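RagB/SusD domain protein (Flavobacterium johnsoniae, PDB 5J90) binds chitin and, as a SusD homologue, probably captures chitin chains at the cell surface for uptake by the products of its polysaccharide utilization locus. Local coordinates at residues 210-215 / 339-344; 326-331 / 365-370. One frame throughout, in Å; residues are numbered along the deposited sequence.

Interaction 1: 210-215 / 339-344; sequences LAMRIV and RAEGAL
M212 meets E341 and G342 where helix 196-213 packs on helix 332-344, within the helical, TPR-like part of the SusD fold. Both long side chains reach for the contact and cross obliquely. M212 CG lies 3.5 Å from E341 OE1. SD sits over the carboxylate, 3.7 Å from E341 CD. Bends at chi2 (65°) and chi3 (67°) turn the methyl to the backbone, with CE 3.7 Å from G342 N. G342 suits the spot because, lacking a side chain, it bares the helix backbone to that methyl. No hydrogen bond joins the two segments; this is van der Waals packing, and the flexible, polarisable methionine can adapt to both a flat acid group and a helix surface. E341, extended with CG anti to its N (chi1 177°), reaches toward helix 196-213, and R441 and R345 form salt bridges to its OE2; in this buried setting the two arginines would be expected to stabilise the charged form. Farther out, W347 covers both M212 and V215, and L417 and I421 of helix 413-428 flank E341. Just past R213 the helix stops, I214 being the first residue to leave helical geometry, and V215 N bonds back to M212 O at 3.2 Å.

Interaction 2: 326-331 / 365-370; sequences EIYLMN and FDQRGV
N331 and Q367 make the close part of this contact, their side chains crossing at about a right angle with amide planes 80° apart. Q367 is modelled in two conformers; in one, its NE2 donates to N331 OD1 at 3.1 Å, but the bond is bent (N-H...O 141°) and the donor sits above the carbonyl plane of N331. In that conformer NE2 also lies 3.3 Å from Y328 CE2, approaching the ring obliquely. Glutamine suits this place: with CG anti to the backbone N (chi1 -170°) and an extended chain, it reaches from its helix to Y328 and N331, which lie before and after the corner at L329. The looser side is bridged by water. One water accepts from this same NE2 and sits 2.9 Å from Y328 OH, a hydroxyl also hydrogen-bonded to K245. A second accepts from N331 ND2 at 3.0 Å and, weakly, from R368 NH2. R368 NH2 bonds to the carbonyls of F429 and A427 and passes 4.0 Å from N331 ND2. Just before N331 in the chain, L329 and M330 both pair with F244 in a classic beta bulge, whereas G369, the first residue to leave helical geometry, has the positive phi that suits glycine and forms a Schellman motif.

Three of the four segments come from consecutive elements, strand 326-328, helix 332-344 and helix 353-368; interaction 1 uses the far end of the first helix and interaction 2 the far end of the second. Their segments alternate in sequence, and their nearest atoms are about 7 Å apart without touching. Helix 196-213 serves both regions, since M330 also packs on its F202, T205, L206 and R209. Interaction 1 is buried and joins two helices without a direct polar bond, the one charged residue among those that touch, E341, being salt-bridged to arginines outside the two segments. Interaction 2, only partly buried, joins a strand corner to a helix end through amides and ordered water.

Interaction 1: 210-215 / 339-344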
# COMPACT_ATOMS: atom_id res chain seq x y z
N LEU A 210 1.74 13.15 -13.14
CA LEU A 210 1.33 11.76 -12.92
C LEU A 210 2.52 10.87 -12.57
O LEU A 210 2.41 9.94 -11.75
CB LEU A 210 0.58 11.22 -14.14
CG LEU A 210 -0.73 11.94 -14.47
CD1 LEU A 210 -1.36 11.34 -15.72
CD2 LEU A 210 -1.70 11.94 -13.30
N ALA A 211 3.68 11.18 -13.16
CA ALA A 211 4.90 10.45 -12.85
C ALA A 211 5.31 10.63 -11.39
O ALA A 211 5.60 9.65 -10.69
CB ALA A 211 6.01 10.88 -13.79
N MET A 212 5.31 11.86 -10.89
CA MET A 212 5.71 12.08 -9.51
C MET A 212 4.70 11.45 -8.56
O MET A 212 5.08 10.97 -7.49
CB MET A 212 5.90 13.58 -9.22
CG MET A 212 6.85 13.84 -8.05
SD MET A 212 8.56 13.31 -8.39
CE MET A 212 8.99 14.48 -9.69
N ARG A 213 3.43 11.44 -8.94
CA ARG A 213 2.41 10.82 -8.10
C ARG A 213 2.76 9.38 -7.72
O ARG A 213 2.46 8.95 -6.61
CB ARG A 213 1.04 10.81 -8.80
CG ARG A 213 -0.10 10.33 -7.91
CD ARG A 213 -0.72 11.48 -7.12
NE ARG A 213 -1.61 12.26 -7.98
CZ ARG A 213 -1.52 13.57 -8.21
NH1 ARG A 213 -2.39 14.14 -9.04
NH2 ARG A 213 -0.59 14.32 -7.62
N ILE A 214 3.36 8.66 -8.66
CA ILE A 214 3.58 7.22 -8.47
C ILE A 214 4.99 6.89 -7.98
O ILE A 214 5.38 5.72 -7.98
CB ILE A 214 3.22 6.41 -9.74
CG1 ILE A 214 4.18 6.70 -10.89
CG2 ILE A 214 1.77 6.70 -10.14
CD1 ILE A 214 4.03 5.74 -12.06
N VAL A 215 5.74 7.88 -7.52
CA VAL A 215 7.14 7.63 -7.16
C VAL A 215 7.33 6.66 -5.98
O VAL A 215 8.36 5.99 -5.91
CB VAL A 215 7.91 8.95 -6.94
CG1 VAL A 215 7.51 9.62 -5.64
CG2 VAL A 215 9.42 8.70 -6.97
N ARG A 339 9.83 19.62 -11.13
CA ARG A 339 11.23 19.44 -11.54
C ARG A 339 12.18 19.53 -10.35
O ARG A 339 13.16 18.79 -10.29
CB ARG A 339 11.61 20.46 -12.62
CG ARG A 339 10.92 20.22 -13.97
CD ARG A 339 11.04 21.46 -14.86
NE ARG A 339 12.41 21.67 -15.29
CZ ARG A 339 12.90 22.82 -15.75
NH1 ARG A 339 12.16 23.92 -15.84
NH2 ARG A 339 14.17 22.85 -16.11
N ALA A 340 11.89 20.41 -9.39
CA ALA A 340 12.72 20.53 -8.20
C ALA A 340 12.75 19.22 -7.42
O ALA A 340 13.82 18.75 -7.02
CB ALA A 340 12.23 21.68 -7.30
N GLU A 341 11.58 18.61 -7.22
CA GLU A 341 11.53 17.32 -6.54
C GLU A 341 12.25 16.25 -7.36
O GLU A 341 12.99 15.42 -6.81
CB GLU A 341 10.09 16.90 -6.27
CG GLU A 341 10.04 15.52 -5.63
CD GLU A 341 8.67 15.07 -5.19
OE1 GLU A 341 7.69 15.84 -5.29
OE2 GLU A 341 8.59 13.92 -4.71
N GLY A 342 12.05 16.24 -8.68
CA GLY A 342 12.76 15.32 -9.55
C GLY A 342 14.27 15.46 -9.40
O GLY A 342 15.00 14.46 -9.40
N ALA A 343 14.74 16.70 -9.28
CA ALA A 343 16.17 16.94 -9.12
C ALA A 343 16.66 16.40 -7.77
O ALA A 343 17.75 15.81 -7.69
CB ALA A 343 16.47 18.42 -9.24
N LEU A 344 15.86 16.56 -6.72
CA LEU A 344 16.19 15.94 -5.43
C LEU A 344 16.40 14.45 -5.56
O LEU A 344 17.22 13.86 -4.86
CB LEU A 344 15.05 16.15 -4.44
CG LEU A 344 14.95 17.40 -3.57
CD1 LEU A 344 13.98 17.10 -2.43
CD2 LEU A 344 16.32 17.82 -3.03

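Interaction 2: 326-331 / 365-370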
# COMPACT_ATOMS: atom_id res chain seq x y z
N GLU A 326 -11.60 33.13 -15.39
CA GLU A 326 -10.50 32.21 -15.69
C GLU A 326 -10.22 31.33 -14.48
O GLU A 326 -10.00 31.82 -13.37
CB GLU A 326 -9.26 32.99 -16.13
CG GLU A 326 -9.60 33.97 -17.24
CD GLU A 326 -8.40 34.57 -17.95
OE1 GLU A 326 -7.25 34.31 -17.54
OE2 GLU A 326 -8.62 35.30 -18.93
N ILE A 327 -10.24 30.02 -14.72
CA ILE A 327 -10.08 29.04 -13.65
C ILE A 327 -8.83 28.22 -13.93
O ILE A 327 -8.78 27.44 -14.88
CB ILE A 327 -11.31 28.11 -13.55
CG1 ILE A 327 -12.60 28.92 -13.31
CG2 ILE A 327 -11.13 27.08 -12.45
CD1 ILE A 327 -13.34 29.32 -14.57
N TYR A 328 -7.81 28.42 -13.10
CA TYR A 328 -6.52 27.76 -13.30
C TYR A 328 -6.55 26.33 -12.79
O TYR A 328 -7.00 26.06 -11.67
CB TYR A 328 -5.39 28.54 -12.64
CG TYR A 328 -5.02 29.79 -13.41
CD1 TYR A 328 -5.81 30.93 -13.33
CD2 TYR A 328 -3.92 29.82 -14.25
CE1 TYR A 328 -5.49 32.07 -14.06
CE2 TYR A 328 -3.58 30.94 -14.97
CZ TYR A 328 -4.38 32.06 -14.86
OH TYR A 328 -4.06 33.19 -15.59
N LEU A 329 -6.07 25.41 -13.62
CA LEU A 329 -6.04 24.00 -13.25
C LEU A 329 -4.62 23.44 -13.13
O LEU A 329 -4.42 22.42 -12.49
CB LEU A 329 -6.88 23.17 -14.23
CG LEU A 329 -8.37 23.49 -14.20
CD1 LEU A 329 -9.07 22.77 -15.35
CD2 LEU A 329 -8.98 23.11 -12.86
N MET A 330 -3.65 24.10 -13.76
CA MET A 330 -2.24 23.73 -13.58
C MET A 330 -1.36 24.94 -13.92
O MET A 330 -1.28 25.34 -15.09
CB MET A 330 -1.87 22.53 -14.45
CG MET A 330 -0.42 22.07 -14.26
SD MET A 330 0.06 20.74 -15.38
CE MET A 330 -0.77 19.35 -14.64
N ASN A 331 -0.72 25.51 -12.91
CA ASN A 331 0.13 26.67 -13.10
C ASN A 331 1.55 26.30 -13.49
O ASN A 331 2.05 25.24 -13.11
CB ASN A 331 0.24 27.48 -11.81
CG ASN A 331 -1.09 27.99 -11.31
OD1 ASN A 331 -1.92 28.46 -12.09
ND2 ASN A 331 -1.29 27.92 -10.01
N PHE A 365 4.89 34.28 -7.77
CA PHE A 365 4.81 35.70 -7.42
C PHE A 365 4.45 36.52 -8.66
O PHE A 365 3.58 37.40 -8.59
CB PHE A 365 6.14 36.20 -6.84
CG PHE A 365 6.23 36.12 -5.33
CD1 PHE A 365 6.06 34.91 -4.66
CD2 PHE A 365 6.53 37.24 -4.58
CE1 PHE A 365 6.16 34.83 -3.28
CE2 PHE A 365 6.64 37.18 -3.20
CZ PHE A 365 6.46 35.97 -2.55
N ASP A 366 5.10 36.24 -9.79
CA ASP A 366 4.80 36.94 -11.03
C ASP A 366 3.36 36.70 -11.46
O ASP A 366 2.66 37.62 -11.90
CB ASP A 366 5.76 36.53 -12.14
CG ASP A 366 7.18 37.03 -11.91
OD1 ASP A 366 7.38 37.93 -11.07
OD2 ASP A 366 8.09 36.52 -12.59
N GLN A 367 2.91 35.45 -11.34
CA GLN A 367 1.56 35.09 -11.75
C GLN A 367 0.52 35.87 -10.95
O GLN A 367 -0.52 36.27 -11.50
CB GLN A 367 1.33 33.59 -11.58
CG GLN A 367 0.05 33.12 -12.21
CD GLN A 367 -0.13 31.62 -12.18
OE1 GLN A 367 0.30 30.94 -11.24
NE2 GLN A 367 -0.79 31.10 -13.20
N ARG A 368 0.80 36.10 -9.68
CA ARG A 368 -0.14 36.79 -8.80
C ARG A 368 0.07 38.31 -8.77
O ARG A 368 -0.68 39.02 -8.11
CB ARG A 368 -0.06 36.22 -7.38
CG ARG A 368 -0.15 34.70 -7.30
CD ARG A 368 -1.42 34.16 -7.93
NE ARG A 368 -1.53 32.73 -7.67
CZ ARG A 368 -2.64 32.02 -7.81
NH1 ARG A 368 -3.76 32.60 -8.22
NH2 ARG A 368 -2.63 30.73 -7.53
N GLY A 369 1.09 38.79 -9.48
CA GLY A 369 1.32 40.23 -9.59
C GLY A 369 1.87 40.88 -8.34
O GLY A 369 1.63 42.07 -8.10
N VAL A 370 2.62 40.12 -7.54
CA VAL A 370 3.20 40.67 -6.32
C VAL A 370 4.72 40.76 -6.41
O VAL A 370 5.37 39.97 -7.10
CB VAL A 370 2.80 39.87 -5.06
CG1 VAL A 370 1.30 40.02 -4.79
CG2 VAL A 370 3.19 38.41 -5.20
O HOH W 1 -1.13 33.38 -15.38
O HOH W 2 -4.11 28.17 -9.08